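Local coordinates for protein phosphoribosylaminoimidazole-succinocarboxamide synthase (Saccharomyces cerevisiae, PDB 2CNQ) that catalyses the ATP-dependent joining of CAIR and L-aspartate to give SAICAR, ADP and phosphate in de novo purine biosynthesis, at residues T4-D9 / V34-I39; T58-F63 / E294-L299; H140-P145 / I158-T163. One frame throughout, in Å; residues are numbered along the deposited sequence.

Contact 1. Residues T4-D9 / V34-I39; sequences TKTELD and VATDRI
R38 reaches across to the backbone of T4: its NH2 gives a hydrogen bond to T4 O at 2.8 Å. The bond lies in the carbonyl plane, with a C=O...donor angle of 154°, but it is bent at the hydrogen (144°), and the oxygen stands somewhat out of the guanidinium plane. R38 CG already lies 3.3 Å from T4 O, and the turn at chi3 (-60°) then swings the guanidinium back so that NH2 reaches the same oxygen. T36 packs against that oxygen too, with T36 CB 3.6 Å from T4 O. Its hydroxyl also lies over one face of the guanidinium, 3.3 Å above the plane and offset toward the rim. That hydroxyl hydrogen-bonds to V20 O and is the acceptor of an ST turn: R38 N donates to T36 OG1 at 3.1 Å and nearly straight, fixing the start of the arginine relative to the threonine as strand 30-35, part of the four-stranded antiparallel sheet 14-17, 21-25, 30-35 and 106-110, gives way to loop. The R38 side chain is about 5 Å from bound ADP. The second interaction is apolar. T6 turns its methyl inward, and CG2 meets V34 CG1 at 3.8 Å, the two side chains lying at a slant to each other. The T6 hydroxyl is directed elsewhere, bonding with D22 and Y24. D22 also forms a salt bridge with R38 NH2, while K19 O takes the NE proton, so the guanidinium joins the N-terminal segment to the hairpin of strands 14-17 and 21-25. Helix 96-102 adds Q101 against T6 and L102 against V34.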
# COMPACT_ATOMS: atom_id res chain seq x y z
N THR A 4 -11.25 -4.54 13.82
CA THR A 4 -10.43 -5.62 13.38
C THR A 4 -11.12 -6.48 12.37
O THR A 4 -10.48 -6.96 11.46
CB THR A 4 -10.16 -6.41 14.66
OG1 THR A 4 -9.29 -5.62 15.50
CG2 THR A 4 -9.50 -7.69 14.37
N LYS A 5 -12.39 -6.70 12.55
CA LYS A 5 -13.16 -7.53 11.68
C LYS A 5 -14.50 -6.92 11.57
O LYS A 5 -15.24 -6.86 12.53
CB LYS A 5 -13.29 -8.94 12.23
CG LYS A 5 -14.06 -9.84 11.34
CD LYS A 5 -14.10 -11.23 11.88
CE LYS A 5 -14.93 -12.13 11.03
NZ LYS A 5 -14.84 -13.52 11.49
N THR A 6 -14.84 -6.44 10.40
CA THR A 6 -16.13 -5.84 10.25
C THR A 6 -17.19 -6.91 10.32
O THR A 6 -17.03 -8.00 9.83
CB THR A 6 -16.26 -5.04 8.98
OG1 THR A 6 -16.10 -5.86 7.84
CG2 THR A 6 -15.29 -3.91 8.94
N GLU A 7 -18.30 -6.54 10.92
CA GLU A 7 -19.42 -7.42 11.13
C GLU A 7 -20.63 -6.67 10.65
O GLU A 7 -21.19 -5.86 11.35
CB GLU A 7 -19.57 -7.79 12.57
CG GLU A 7 -18.41 -8.61 13.07
CD GLU A 7 -18.38 -10.00 12.55
OE1 GLU A 7 -17.44 -10.72 12.92
OE2 GLU A 7 -19.27 -10.42 11.81
N LEU A 8 -21.01 -6.96 9.43
CA LEU A 8 -22.08 -6.25 8.79
C LEU A 8 -23.35 -7.05 8.70
O LEU A 8 -24.28 -6.64 8.06
CB LEU A 8 -21.68 -5.74 7.42
CG LEU A 8 -20.49 -4.80 7.41
CD1 LEU A 8 -20.37 -4.17 6.04
CD2 LEU A 8 -20.53 -3.75 8.46
N ASP A 9 -23.39 -8.18 9.38
CA ASP A 9 -24.64 -8.90 9.55
C ASP A 9 -25.32 -9.21 8.25
O ASP A 9 -26.54 -9.24 8.15
CB ASP A 9 -25.57 -8.17 10.48
CG ASP A 9 -25.04 -8.17 11.89
OD1 ASP A 9 -24.48 -9.20 12.30
OD2 ASP A 9 -25.16 -7.17 12.58
N VAL A 34 -13.07 -1.70 2.98
CA VAL A 34 -12.92 -1.29 4.34
C VAL A 34 -11.56 -1.68 4.82
O VAL A 34 -11.24 -2.84 4.87
CB VAL A 34 -13.97 -1.92 5.25
CG1 VAL A 34 -13.87 -1.26 6.60
CG2 VAL A 34 -15.35 -1.78 4.67
N ALA A 35 -10.75 -0.71 5.19
CA ALA A 35 -9.48 -0.99 5.78
C ALA A 35 -9.68 -1.15 7.25
O ALA A 35 -10.01 -0.21 7.94
CB ALA A 35 -8.49 0.09 5.49
N THR A 36 -9.51 -2.36 7.73
CA THR A 36 -9.56 -2.63 9.12
C THR A 36 -8.26 -2.17 9.73
O THR A 36 -7.43 -1.58 9.07
CB THR A 36 -9.82 -4.09 9.41
OG1 THR A 36 -8.63 -4.83 9.18
CG2 THR A 36 -10.99 -4.61 8.65
N ASP A 37 -8.12 -2.45 11.01
CA ASP A 37 -6.95 -2.14 11.76
C ASP A 37 -6.02 -3.29 11.89
O ASP A 37 -5.07 -3.22 12.64
CB ASP A 37 -7.35 -1.59 13.10
CG ASP A 37 -8.02 -0.27 12.98
OD1 ASP A 37 -8.80 0.07 13.88
OD2 ASP A 37 -7.77 0.45 12.01
N ARG A 38 -6.27 -4.35 11.16
CA ARG A 38 -5.37 -5.45 11.15
C ARG A 38 -4.04 -5.02 10.58
O ARG A 38 -3.93 -4.12 9.78
CB ARG A 38 -5.92 -6.58 10.31
CG ARG A 38 -7.22 -7.14 10.85
CD ARG A 38 -7.65 -8.38 10.14
NE ARG A 38 -7.86 -8.20 8.73
CZ ARG A 38 -9.04 -8.03 8.15
NH1 ARG A 38 -9.13 -7.99 6.85
NH2 ARG A 38 -10.13 -7.91 8.87
N ILE A 39 -3.01 -5.70 10.99
CA ILE A 39 -1.70 -5.48 10.42
C ILE A 39 -1.07 -6.81 10.24
O ILE A 39 -1.27 -7.72 11.01
CB ILE A 39 -0.88 -4.55 11.28
CG1 ILE A 39 0.44 -4.18 10.60
CG2 ILE A 39 -0.65 -5.11 12.65
CD1 ILE A 39 1.13 -3.02 11.25

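Contact 2. Residues T58-F63 / E294-L299; sequences TKLSEF and EAYETL
Y296 lays the edge of its ring against helix 58-63, and apolar packing makes up most of the contact. L60 CB lies near the ring plane at 3.9 Å from Y296 CD2, and L60 CD1 is close to the same ring carbon. The leucine and the tyrosine run past one another, pointing opposite ways; with CG anti to the backbone N (chi1 172°), Y296 extends its ring from its own helix toward K59 and L60. K59 adds its CB, 3.9 Å from Y296 CE2. One turn further along helix 282-300, L299 CD1 lies a looser 4.4 Å from L60 CD2.

The polar element is confined to a carbonyl beside an aromatic ring: F63 CZ approaches L299 O to 3.7 Å, while that oxygen is hydrogen-bonded by Y205 OH. The lysine leaves the interface after its CB; a bend at chi2 (-59°) carries the chain away, and NZ forms a salt bridge with D104.

The segment axes run in nearly the same direction, 25° apart, and approach to 10.6 Å, a wide spacing consistent with large side chains filling the gap. E62, on the same helix as K59, belongs to a pocket seen with AMP and with AICAR ribonucleotide, whose residue sets largely coincide. Strand 228-245 borders the pair, with P238 against L60 and F243 against L299, while T300 of helix 282-300 touches both L60 and F63 and L107 of strand 106-110 packs on E62.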
# COMPACT_ATOMS: atom_id res chain seq x y z
N THR A 58 -6.73 4.56 4.68
CA THR A 58 -7.76 5.09 3.86
C THR A 58 -7.49 6.52 3.55
O THR A 58 -7.48 6.93 2.41
CB THR A 58 -9.10 4.92 4.55
OG1 THR A 58 -9.37 3.55 4.75
CG2 THR A 58 -10.21 5.48 3.74
N LYS A 59 -7.30 7.31 4.58
CA LYS A 59 -7.11 8.72 4.39
C LYS A 59 -5.87 9.02 3.59
O LYS A 59 -5.86 9.89 2.76
CB LYS A 59 -7.02 9.38 5.75
CG LYS A 59 -8.28 9.25 6.59
CD LYS A 59 -9.56 9.83 5.97
CE LYS A 59 -10.76 9.44 6.85
NZ LYS A 59 -11.99 10.23 6.52
N LEU A 60 -4.82 8.30 3.85
CA LEU A 60 -3.60 8.53 3.12
C LEU A 60 -3.78 8.14 1.67
O LEU A 60 -3.34 8.82 0.79
CB LEU A 60 -2.46 7.82 3.78
CG LEU A 60 -1.09 8.14 3.24
CD1 LEU A 60 -0.82 9.61 3.10
CD2 LEU A 60 -0.08 7.52 4.14
N SER A 61 -4.44 7.02 1.45
CA SER A 61 -4.74 6.68 0.09
C SER A 61 -5.50 7.77 -0.58
O SER A 61 -5.21 8.11 -1.70
CB SER A 61 -5.58 5.42 0.04
OG SER A 61 -4.85 4.28 0.39
N GLU A 62 -6.51 8.28 0.09
CA GLU A 62 -7.29 9.34 -0.51
C GLU A 62 -6.46 10.52 -0.85
O GLU A 62 -6.63 11.14 -1.88
CB GLU A 62 -8.43 9.74 0.40
CG GLU A 62 -9.49 8.66 0.52
CD GLU A 62 -10.57 9.12 1.38
OE1 GLU A 62 -11.52 9.71 0.84
OE2 GLU A 62 -10.43 8.97 2.58
N PHE A 63 -5.52 10.85 0.03
CA PHE A 63 -4.64 11.95 -0.24
C PHE A 63 -3.90 11.73 -1.54
O PHE A 63 -3.81 12.60 -2.37
CB PHE A 63 -3.66 12.11 0.90
CG PHE A 63 -2.56 13.04 0.57
CD1 PHE A 63 -1.38 12.56 0.07
CD2 PHE A 63 -2.71 14.40 0.70
CE1 PHE A 63 -0.38 13.40 -0.30
CE2 PHE A 63 -1.71 15.24 0.35
CZ PHE A 63 -0.55 14.74 -0.18
N GLU A 294 3.23 9.50 11.78
CA GLU A 294 4.23 10.46 11.39
C GLU A 294 4.38 10.50 9.90
O GLU A 294 4.47 11.56 9.32
CB GLU A 294 5.53 10.15 12.07
CG GLU A 294 6.64 11.10 11.72
CD GLU A 294 6.44 12.50 12.24
OE1 GLU A 294 7.30 13.33 11.94
OE2 GLU A 294 5.51 12.77 12.99
N ALA A 295 4.39 9.35 9.26
CA ALA A 295 4.44 9.34 7.83
C ALA A 295 3.24 10.08 7.28
O ALA A 295 3.37 10.88 6.38
CB ALA A 295 4.47 7.95 7.30
N TYR A 296 2.07 9.76 7.80
CA TYR A 296 0.87 10.40 7.34
C TYR A 296 0.96 11.88 7.46
O TYR A 296 0.65 12.60 6.55
CB TYR A 296 -0.31 9.87 8.14
CG TYR A 296 -1.56 10.61 7.86
CD1 TYR A 296 -1.90 11.72 8.60
CD2 TYR A 296 -2.38 10.24 6.83
CE1 TYR A 296 -3.04 12.43 8.31
CE2 TYR A 296 -3.50 10.95 6.53
CZ TYR A 296 -3.82 12.04 7.27
OH TYR A 296 -4.94 12.74 6.95
N GLU A 297 1.34 12.35 8.61
CA GLU A 297 1.36 13.79 8.83
C GLU A 297 2.37 14.45 7.94
O GLU A 297 2.10 15.50 7.39
CB GLU A 297 1.65 14.07 10.29
CG GLU A 297 0.50 13.67 11.15
CD GLU A 297 0.60 14.14 12.57
OE1 GLU A 297 -0.44 14.37 13.18
OE2 GLU A 297 1.72 14.25 13.08
N THR A 298 3.54 13.87 7.79
CA THR A 298 4.55 14.50 7.01
C THR A 298 4.18 14.50 5.56
O THR A 298 4.33 15.49 4.87
CB THR A 298 5.86 13.86 7.23
OG1 THR A 298 6.14 13.95 8.61
CG2 THR A 298 6.97 14.57 6.52
N LEU A 299 3.69 13.38 5.08
CA LEU A 299 3.36 13.29 3.69
C LEU A 299 2.22 14.18 3.32
O LEU A 299 2.23 14.74 2.26
CB LEU A 299 3.02 11.86 3.34
CG LEU A 299 4.22 10.95 3.39
CD1 LEU A 299 3.77 9.52 3.34
CD2 LEU A 299 5.20 11.28 2.28

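Contact 3. Residues H140-P145 / I158-T163; sequences HGLKQP and IFTPST
Beside the nucleotide and AICAR sites, the turn between strands 138-139 and 142-143, a small antiparallel hairpin, packs on the end of edge strand 153-159. H140, in that turn, carries the contact. Its imidazole lies flat over T160, whose CB sits beneath the ring centre in a CH-pi arrangement, the two side chains crossing at about a right angle. At the ring edge, the main partner of H140 ND1 is I174 O, and P161 O, 2.8 Å from ND1 with an N-H...O angle of 121°, is a weak second one; NE2 pairs with R122 of strand 113-122. The ring is therefore held both over a face and along its rim.

Further out, L142 CD1 comes to 3.9 Å from F159 O. Q144, bent at chi2 (-55°), brings NE2 to 3.8 Å from I158 CD1. In the conformer described, Q144 NE2 also donates to L142 O at 3.2 Å, from above the carbonyl plane. Strand 113-122 lies alongside 158-163, V139 of strand 138-139 touches Q144, I158 and T160, and P176 of helix 176-183 touches L142, F159 and P161.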
# COMPACT_ATOMS: atom_id res chain seq x y z
N HIS A 140 15.31 -7.98 -9.17
CA HIS A 140 14.29 -8.61 -9.98
C HIS A 140 14.91 -8.98 -11.32
O HIS A 140 14.31 -8.87 -12.39
CB HIS A 140 13.06 -7.75 -10.16
CG HIS A 140 12.31 -7.51 -8.90
ND1 HIS A 140 10.95 -7.70 -8.84
CD2 HIS A 140 12.67 -7.10 -7.67
CE1 HIS A 140 10.51 -7.34 -7.64
NE2 HIS A 140 11.54 -6.99 -6.90
N GLY A 141 16.14 -9.48 -11.25
CA GLY A 141 16.85 -9.89 -12.43
C GLY A 141 17.42 -8.79 -13.29
O GLY A 141 18.15 -9.08 -14.22
N LEU A 142 17.18 -7.53 -12.94
CA LEU A 142 17.65 -6.39 -13.72
C LEU A 142 19.04 -6.02 -13.25
O LEU A 142 19.27 -5.79 -12.09
CB LEU A 142 16.76 -5.19 -13.45
CG LEU A 142 15.32 -5.36 -13.90
CD1 LEU A 142 14.46 -4.33 -13.22
CD2 LEU A 142 15.22 -5.25 -15.41
N LYS A 143 19.89 -5.66 -14.23
CA LYS A 143 21.21 -5.18 -13.91
C LYS A 143 21.24 -3.70 -13.50
O LYS A 143 20.41 -2.83 -13.85
CB LYS A 143 22.22 -5.63 -14.93
CG LYS A 143 22.49 -7.14 -14.77
CD LYS A 143 22.40 -7.81 -16.06
CE LYS A 143 23.18 -6.90 -17.00
NZ LYS A 143 23.61 -7.43 -18.26
N GLN A 144 22.19 -3.46 -12.65
CA GLN A 144 22.25 -2.27 -11.86
C GLN A 144 23.66 -1.77 -11.92
O GLN A 144 24.57 -2.50 -12.23
CB GLN A 144 21.89 -2.59 -10.41
CG GLN A 144 20.49 -3.11 -10.21
CD GLN A 144 19.46 -2.18 -10.77
OE1 GLN A 144 19.56 -0.97 -10.61
NE2 GLN A 144 18.48 -2.74 -11.46
N PRO A 145 23.87 -0.51 -11.60
CA PRO A 145 25.26 -0.07 -11.42
C PRO A 145 25.92 -0.86 -10.28
O PRO A 145 25.22 -1.19 -9.33
CB PRO A 145 25.13 1.42 -11.08
CG PRO A 145 23.69 1.72 -11.09
CD PRO A 145 22.89 0.55 -11.36
N ILE A 158 12.89 2.16 -10.37
CA ILE A 158 12.71 1.00 -11.17
C ILE A 158 11.46 0.27 -10.80
O ILE A 158 11.13 0.06 -9.64
CB ILE A 158 13.90 0.11 -11.14
CG1 ILE A 158 14.35 -0.29 -9.76
CG2 ILE A 158 15.04 0.80 -11.91
CD1 ILE A 158 15.39 -1.35 -9.76
N PHE A 159 10.75 -0.14 -11.83
CA PHE A 159 9.65 -1.05 -11.72
C PHE A 159 10.18 -2.44 -11.49
O PHE A 159 10.94 -2.96 -12.28
CB PHE A 159 8.87 -0.99 -13.01
CG PHE A 159 7.88 -2.09 -13.18
CD1 PHE A 159 7.99 -2.94 -14.25
CD2 PHE A 159 6.80 -2.23 -12.34
CE1 PHE A 159 7.03 -3.88 -14.50
CE2 PHE A 159 5.87 -3.21 -12.56
CZ PHE A 159 5.99 -4.02 -13.66
N THR A 160 9.76 -3.04 -10.39
CA THR A 160 10.23 -4.32 -9.99
C THR A 160 9.03 -5.13 -9.55
O THR A 160 8.66 -5.14 -8.40
CB THR A 160 11.28 -4.23 -8.92
OG1 THR A 160 10.72 -3.69 -7.73
CG2 THR A 160 12.43 -3.38 -9.33
N PRO A 161 8.36 -5.76 -10.47
CA PRO A 161 7.09 -6.39 -10.13
C PRO A 161 7.26 -7.60 -9.30
O PRO A 161 8.26 -8.28 -9.36
CB PRO A 161 6.51 -6.74 -11.48
CG PRO A 161 7.71 -6.88 -12.36
CD PRO A 161 8.69 -5.86 -11.88
N SER A 162 6.21 -7.91 -8.57
CA SER A 162 6.08 -9.20 -7.98
C SER A 162 4.76 -9.78 -8.37
O SER A 162 3.84 -9.10 -8.76
CB SER A 162 6.26 -9.10 -6.49
OG SER A 162 5.06 -8.84 -5.88
N THR A 163 4.68 -11.08 -8.23
CA THR A 163 3.43 -11.73 -8.43
C THR A 163 2.56 -11.38 -7.28
O THR A 163 3.00 -10.88 -6.25
CB THR A 163 3.61 -13.21 -8.51
OG1 THR A 163 4.08 -13.64 -7.23
CG2 THR A 163 4.55 -13.60 -9.64

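Overall arrangement
From the N terminus, contact 1 comes first: 4-9 meets 34-39, closing a loop that holds strands 14-17, 21-25 and most of 30-35. Contact 2 opens later at 58-63 and is completed at 294-299, so it spans most of the remaining chain and joins helix 53-67 to the C-terminal helix 282-300. Contact 3 begins and ends within that span, closing a short loop between the 138-143 hairpin and edge strand 153-159. Contacts 1 and 2 follow in series and touch, A35 CB lying 3.6 Å from T58 OG1. Contact 3 lies across the chain's centre from both, its nearest atoms about 17 Å from each.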